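Local structure of capsular polysaccharide export system protein KpsC (Thermosulfurimonas dismutans, 6MGD) at residues E2-Y7 with R19-V24; R45-G50 with Y67-G72. The protein is a beta-Kdo transferase, assigned to the 2,7 linkage, that probably adds Kdo sugars to the conserved glycolipid on which Gram-negative capsules are built. All blocks are in the same frame, centred on the assembly; numbering follows the deposited sequence.

Interaction 1: E2-Y7 with R19-V24; sequences EDFYTY and RFFPTV
The phenyl ring of F4 lies against the ring of F21, with F21 CD1 set over the centre of one F4 face, 3.9 Å above its plane. The two planes are turned 46° apart, neither stacked nor edge-to-face, and the shortest approach is 4.0 Å from F4 CE2 to F21 CE1. T23 meets the same ring at its rim: its OG1 is 3.7 Å from F4 CD1, near the ring plane. With chi1 at 64°, T23 OG1 stands between its own backbone N and carbonyl carbon, and from there it also reaches D3 CB at 3.2 Å. A type I turn from F21 to V24 brings the chain from helix 11-20 into strand 24-28, and F4 and V24 pair as parallel neighbours. Their CA atoms are 4.8 Å apart; F4 bonds through its backbone to K25 and T6 to G26 and L28. Further along, T6 CG2 touches V24 CG1 at 3.9 Å, while T6 OG1 turns to N27 for its hydrogen bond. Here a right-handed beta-alpha-beta crossover (strand 4-7, helix 11-20, strand 24-28) closes, the returning chain coming in beside the first strand. With no hydrogen bond between the two segments, cohesion here rests on van der Waals packing of the F4 and F21 rings, T23 and V24, and the backbone bonding passes to K25 and the residues after it.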
loop_
_atom_site.group_PDB
_atom_site.type_symbol
_atom_site.label_atom_id
_atom_site.label_comp_id
_atom_site.label_asym_id
_atom_site.label_seq_id
_atom_site.Cartn_x
_atom_site.Cartn_y
_atom_site.Cartn_z
ATOM N N GLU A 2 -17.640 24.939 1.967
ATOM C CA GLU A 2 -17.295 24.468 3.302
ATOM C C GLU A 2 -17.471 22.959 3.406
ATOM O O GLU A 2 -18.095 22.456 4.339
ATOM C CB GLU A 2 -18.136 25.187 4.358
ATOM C CG GLU A 2 -19.599 25.342 3.987
ATOM C CD GLU A 2 -20.139 26.717 4.331
ATOM O OE1 GLU A 2 -19.361 27.693 4.271
ATOM O OE2 GLU A 2 -21.338 26.824 4.666
ATOM N N ASP A 3 -16.901 22.236 2.445
ATOM C CA ASP A 3 -17.106 20.796 2.364
ATOM C C ASP A 3 -16.051 20.005 3.133
ATOM O O ASP A 3 -16.397 19.149 3.952
ATOM C CB ASP A 3 -17.137 20.352 0.900
ATOM C CG ASP A 3 -18.494 19.821 0.484
ATOM O OD1 ASP A 3 -19.409 19.804 1.334
ATOM O OD2 ASP A 3 -18.647 19.420 -0.688
ATOM N N PHE A 4 -14.768 20.268 2.885
ATOM C CA PHE A 4 -13.698 19.487 3.487
ATOM C C PHE A 4 -12.710 20.383 4.220
ATOM O O PHE A 4 -12.484 21.537 3.844
ATOM C CB PHE A 4 -12.953 18.657 2.437
ATOM C CG PHE A 4 -13.671 17.404 2.039
ATOM C CD1 PHE A 4 -14.639 17.429 1.049
ATOM C CD2 PHE A 4 -13.381 16.199 2.656
ATOM C CE1 PHE A 4 -15.303 16.275 0.681
ATOM C CE2 PHE A 4 -14.041 15.042 2.293
ATOM C CZ PHE A 4 -15.003 15.079 1.305
ATOM N N TYR A 5 -12.119 19.822 5.272
ATOM C CA TYR A 5 -11.074 20.473 6.045
ATOM C C TYR A 5 -9.900 19.517 6.194
ATOM O O TYR A 5 -10.077 18.297 6.233
ATOM C CB TYR A 5 -11.578 20.903 7.430
ATOM C CG TYR A 5 -12.634 21.979 7.378
ATOM C CD1 TYR A 5 -12.282 23.321 7.391
ATOM C CD2 TYR A 5 -13.982 21.652 7.309
ATOM C CE1 TYR A 5 -13.242 24.311 7.341
ATOM C CE2 TYR A 5 -14.952 22.636 7.257
ATOM C CZ TYR A 5 -14.575 23.964 7.274
ATOM O OH TYR A 5 -15.533 24.951 7.222
ATOM N N THR A 6 -8.700 20.083 6.271
ATOM C CA THR A 6 -7.483 19.304 6.440
ATOM C C THR A 6 -6.978 19.413 7.874
ATOM O O THR A 6 -7.191 20.420 8.554
ATOM C CB THR A 6 -6.392 19.762 5.468
ATOM O OG1 THR A 6 -6.141 21.160 5.650
ATOM C CG2 THR A 6 -6.820 19.506 4.028
ATOM N N TYR A 7 -6.297 18.362 8.325
ATOM C CA TYR A 7 -5.790 18.274 9.691
ATOM C C TYR A 7 -4.269 18.216 9.649
ATOM O O TYR A 7 -3.693 17.182 9.292
ATOM C CB TYR A 7 -6.371 17.056 10.410
ATOM C CG TYR A 7 -6.020 16.979 11.878
ATOM C CD1 TYR A 7 -5.048 16.101 12.337
ATOM C CD2 TYR A 7 -6.666 17.786 12.807
ATOM C CE1 TYR A 7 -4.728 16.027 13.675
ATOM C CE2 TYR A 7 -6.353 17.722 14.150
ATOM C CZ TYR A 7 -5.384 16.840 14.580
ATOM O OH TYR A 7 -5.068 16.769 15.919
ATOM N N ARG A 19 -6.097 19.177 -5.559
ATOM C CA ARG A 19 -6.320 18.589 -6.877
ATOM C C ARG A 19 -7.415 17.531 -6.823
ATOM O O ARG A 19 -8.227 17.416 -7.749
ATOM C CB ARG A 19 -5.022 17.983 -7.411
ATOM C CG ARG A 19 -3.886 18.977 -7.566
ATOM C CD ARG A 19 -2.581 18.280 -7.912
ATOM N NE ARG A 19 -2.750 17.290 -8.973
ATOM C CZ ARG A 19 -2.797 17.579 -10.270
ATOM N NH1 ARG A 19 -2.956 16.608 -11.157
ATOM N NH2 ARG A 19 -2.693 18.836 -10.681
ATOM N N PHE A 20 -7.454 16.751 -5.743
ATOM C CA PHE A 20 -8.456 15.706 -5.578
ATOM C C PHE A 20 -9.692 16.195 -4.840
ATOM O O PHE A 20 -10.797 15.707 -5.104
ATOM C CB PHE A 20 -7.848 14.511 -4.838
ATOM C CG PHE A 20 -6.656 13.916 -5.531
ATOM C CD1 PHE A 20 -5.396 14.469 -5.372
ATOM C CD2 PHE A 20 -6.795 12.805 -6.345
ATOM C CE1 PHE A 20 -4.298 13.929 -6.015
ATOM C CE2 PHE A 20 -5.702 12.258 -6.992
ATOM C CZ PHE A 20 -4.451 12.821 -6.826
ATOM N N PHE A 21 -9.531 17.151 -3.926
ATOM C CA PHE A 21 -10.642 17.766 -3.201
ATOM C C PHE A 21 -10.611 19.262 -3.481
ATOM O O PHE A 21 -9.982 20.030 -2.735
ATOM C CB PHE A 21 -10.554 17.482 -1.704
ATOM C CG PHE A 21 -10.556 16.020 -1.364
ATOM C CD1 PHE A 21 -11.748 15.342 -1.169
ATOM C CD2 PHE A 21 -9.366 15.324 -1.235
ATOM C CE1 PHE A 21 -11.754 13.996 -0.853
ATOM C CE2 PHE A 21 -9.364 13.978 -0.919
ATOM C CZ PHE A 21 -10.560 13.313 -0.728
ATOM N N PRO A 22 -11.270 19.725 -4.548
ATOM C CA PRO A 22 -11.244 21.162 -4.863
ATOM C C PRO A 22 -12.002 22.023 -3.868
ATOM O O PRO A 22 -11.878 23.254 -3.929
ATOM C CB PRO A 22 -11.891 21.225 -6.253
ATOM C CG PRO A 22 -12.786 20.032 -6.297
ATOM C CD PRO A 22 -12.079 18.958 -5.511
ATOM N N THR A 23 -12.773 21.427 -2.959
ATOM C CA THR A 23 -13.559 22.169 -1.983
ATOM C C THR A 23 -12.875 22.255 -0.623
ATOM O O THR A 23 -13.542 22.532 0.380
ATOM C CB THR A 23 -14.946 21.545 -1.833
ATOM O OG1 THR A 23 -14.820 20.219 -1.305
ATOM C CG2 THR A 23 -15.653 21.485 -3.182
ATOM N N VAL A 24 -11.564 22.007 -0.563
ATOM C CA VAL A 24 -10.833 22.192 0.685
ATOM C C VAL A 24 -10.914 23.655 1.092
ATOM O O VAL A 24 -10.687 24.559 0.277
ATOM C CB VAL A 24 -9.379 21.721 0.533
ATOM C CG1 VAL A 24 -8.534 22.201 1.704
ATOM C CG2 VAL A 24 -9.325 20.208 0.436
#

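Interaction 2: R45-G50 with Y67-G72; sequences RLLVWG and YRLEDG
Strands 45-49 and 67-71 run parallel with a marked twist, their axes at 41°, and four backbone hydrogen bonds join them: Y67 N to L46 O, V48 N to Y67 O, L69 N to V48 O (the shortest, 2.7 Å) and G50 N to L69 O. L47, W49, Y67 and L69 share one side of the sheet, where L47 CD2 presses on Y67 CB at 3.6 Å. On the other side V48 and R68 lie alongside each other, V48 CG1 being 3.6 Å from R68 CG, and the guanidinium salt-bridges E54. The W49 indole, its CG anti to the backbone N (chi1 -176°), swings across the neighbouring strand. E70 CA sits over its six-membered ring, 4.0 Å from the centroid in a CH-pi contact, and L69 CB packs on W49 CE3 at 3.8 Å. D71 OD1 comes to the ring edge, 3.4 Å from W49 CH2. E70 OE1 lies 3.2 Å from W49 CZ2, a non-bonded contact with ring and carboxylate planes 74° apart, and accepts a hydrogen bond from D71 N (2.9 Å). Replacing W49 with an alanine would probably open a gap over L69 and E70 and deprive K13 of its cation-pi partner. The pair belongs to the beta-alpha-beta unit of strand 44-49, helix 52-56 and strand 64-71, flanked by strands 4-7 and 88-92, with I17 of helix 11-20 packed on L47 and L69.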
loop_
_atom_site.group_PDB
_atom_site.type_symbol
_atom_site.label_atom_id
_atom_site.label_comp_id
_atom_site.label_asym_id
_atom_site.label_seq_id
_atom_site.Cartn_x
_atom_site.Cartn_y
_atom_site.Cartn_z
ATOM N N ARG A 45 -16.169 17.587 7.643
ATOM C CA ARG A 45 -15.394 16.559 6.957
ATOM C C ARG A 45 -13.919 16.893 7.144
ATOM O O ARG A 45 -13.435 17.904 6.625
ATOM C CB ARG A 45 -15.753 16.487 5.475
ATOM C CG ARG A 45 -17.141 15.949 5.180
ATOM C CD ARG A 45 -17.443 16.045 3.694
ATOM N NE ARG A 45 -18.511 15.140 3.282
ATOM C CZ ARG A 45 -19.791 15.484 3.183
ATOM N NH1 ARG A 45 -20.689 14.588 2.796
ATOM N NH2 ARG A 45 -20.175 16.723 3.469
ATOM N N LEU A 46 -13.210 16.048 7.885
ATOM C CA LEU A 46 -11.802 16.268 8.187
ATOM C C LEU A 46 -10.937 15.361 7.318
ATOM O O LEU A 46 -11.204 14.160 7.208
ATOM C CB LEU A 46 -11.518 16.009 9.666
ATOM C CG LEU A 46 -10.128 16.413 10.164
ATOM C CD1 LEU A 46 -9.937 17.918 10.032
ATOM C CD2 LEU A 46 -9.915 15.961 11.602
ATOM N N LEU A 47 -9.910 15.941 6.704
ATOM C CA LEU A 47 -8.919 15.189 5.945
ATOM C C LEU A 47 -7.684 15.001 6.815
ATOM O O LEU A 47 -7.024 15.977 7.187
ATOM C CB LEU A 47 -8.563 15.906 4.642
ATOM C CG LEU A 47 -9.692 16.019 3.617
ATOM C CD1 LEU A 47 -9.244 16.786 2.380
ATOM C CD2 LEU A 47 -10.199 14.637 3.239
ATOM N N VAL A 48 -7.383 13.751 7.150
ATOM C CA VAL A 48 -6.218 13.418 7.958
ATOM C C VAL A 48 -5.319 12.504 7.138
ATOM O O VAL A 48 -5.775 11.799 6.231
ATOM C CB VAL A 48 -6.614 12.762 9.303
ATOM C CG1 VAL A 48 -6.924 11.285 9.121
ATOM C CG2 VAL A 48 -5.524 12.962 10.343
ATOM N N TRP A 49 -4.027 12.529 7.453
ATOM C CA TRP A 49 -3.029 11.786 6.696
ATOM C C TRP A 49 -2.615 10.538 7.464
ATOM O O TRP A 49 -2.070 10.638 8.570
ATOM C CB TRP A 49 -1.805 12.650 6.400
ATOM C CG TRP A 49 -0.806 11.937 5.551
ATOM C CD1 TRP A 49 0.289 11.247 5.977
ATOM C CD2 TRP A 49 -0.825 11.819 4.124
ATOM N NE1 TRP A 49 0.963 10.717 4.904
ATOM C CE2 TRP A 49 0.298 11.054 3.753
ATOM C CE3 TRP A 49 -1.679 12.294 3.122
ATOM C CZ2 TRP A 49 0.590 10.751 2.425
ATOM C CZ3 TRP A 49 -1.387 11.990 1.806
ATOM C CH2 TRP A 49 -0.262 11.226 1.469
ATOM N N GLY A 50 -2.866 9.375 6.872
ATOM C CA GLY A 50 -2.376 8.133 7.444
ATOM C C GLY A 50 -2.935 7.889 8.830
ATOM O O GLY A 50 -4.136 8.039 9.081
ATOM N N TYR A 67 -11.643 11.310 6.911
ATOM C CA TYR A 67 -11.068 10.644 5.750
ATOM C C TYR A 67 -9.573 10.495 5.989
ATOM O O TYR A 67 -8.884 11.486 6.252
ATOM C CB TYR A 67 -11.331 11.432 4.468
ATOM C CG TYR A 67 -12.768 11.412 4.008
ATOM C CD1 TYR A 67 -13.713 12.259 4.574
ATOM C CD2 TYR A 67 -13.179 10.555 2.997
ATOM C CE1 TYR A 67 -15.029 12.246 4.150
ATOM C CE2 TYR A 67 -14.491 10.535 2.565
ATOM C CZ TYR A 67 -15.412 11.382 3.145
ATOM O OH TYR A 67 -16.719 11.365 2.718
ATOM N N ARG A 68 -9.077 9.267 5.909
ATOM C CA ARG A 68 -7.657 8.987 6.080
ATOM C C ARG A 68 -7.009 8.872 4.705
ATOM O O ARG A 68 -7.348 7.974 3.926
ATOM C CB ARG A 68 -7.453 7.720 6.910
ATOM C CG ARG A 68 -7.883 7.901 8.362
ATOM C CD ARG A 68 -7.826 6.615 9.167
ATOM N NE ARG A 68 -8.003 6.875 10.595
ATOM C CZ ARG A 68 -9.183 7.008 11.196
ATOM N NH1 ARG A 68 -9.237 7.247 12.498
ATOM N NH2 ARG A 68 -10.307 6.903 10.501
ATOM N N LEU A 69 -6.093 9.787 4.408
ATOM C CA LEU A 69 -5.465 9.885 3.100
ATOM C C LEU A 69 -4.117 9.174 3.083
ATOM O O LEU A 69 -3.472 8.978 4.115
ATOM C CB LEU A 69 -5.285 11.351 2.693
ATOM C CG LEU A 69 -6.546 12.217 2.662
ATOM C CD1 LEU A 69 -6.226 13.621 2.182
ATOM C CD2 LEU A 69 -7.612 11.585 1.786
ATOM N N GLU A 70 -3.695 8.800 1.878
ATOM C CA GLU A 70 -2.416 8.142 1.650
ATOM C C GLU A 70 -2.157 8.138 0.150
ATOM O O GLU A 70 -3.086 8.265 -0.654
ATOM C CB GLU A 70 -2.406 6.715 2.217
ATOM C CG GLU A 70 -1.037 6.051 2.279
ATOM C CD GLU A 70 0.028 6.951 2.875
ATOM O OE1 GLU A 70 0.759 7.604 2.099
ATOM O OE2 GLU A 70 0.131 7.010 4.118
ATOM N N ASP A 71 -0.884 8.010 -0.216
ATOM C CA ASP A 71 -0.518 7.951 -1.624
ATOM C C ASP A 71 -1.148 6.733 -2.289
ATOM O O ASP A 71 -1.438 5.722 -1.643
ATOM C CB ASP A 71 1.003 7.910 -1.780
ATOM C CG ASP A 71 1.668 9.204 -1.353
ATOM O OD1 ASP A 71 1.069 10.280 -1.565
ATOM O OD2 ASP A 71 2.789 9.147 -0.804
ATOM N N GLY A 72 -1.362 6.839 -3.596
ATOM C CA GLY A 72 -1.958 5.762 -4.351
ATOM C C GLY A 72 -1.022 4.576 -4.490
ATOM O O GLY A 72 0.107 4.557 -4.000
#

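How the interactions relate
Interactions 1 and 2 illustrate how one sheet is assembled from successive parallel crossovers. Their centres lie about 11 Å apart, and both segments of interaction 1 precede those of interaction 2 in the sequence. Strands 4-7 and 44-49 are immediate neighbours, so the order 24-28, 4-7, 44-49, 64-71 places both contacts in one mixed sheet. Probable backbone bonds from Y5 to R45 and L47 stitch them together, and F4 meets Y67 edge-to-face, extending one aromatic patch between them. Helix 11-20 belongs to the first crossover yet also packs on the second. Together they build much of one sheet of a two-sheet chain, consistent with the GT-B clan.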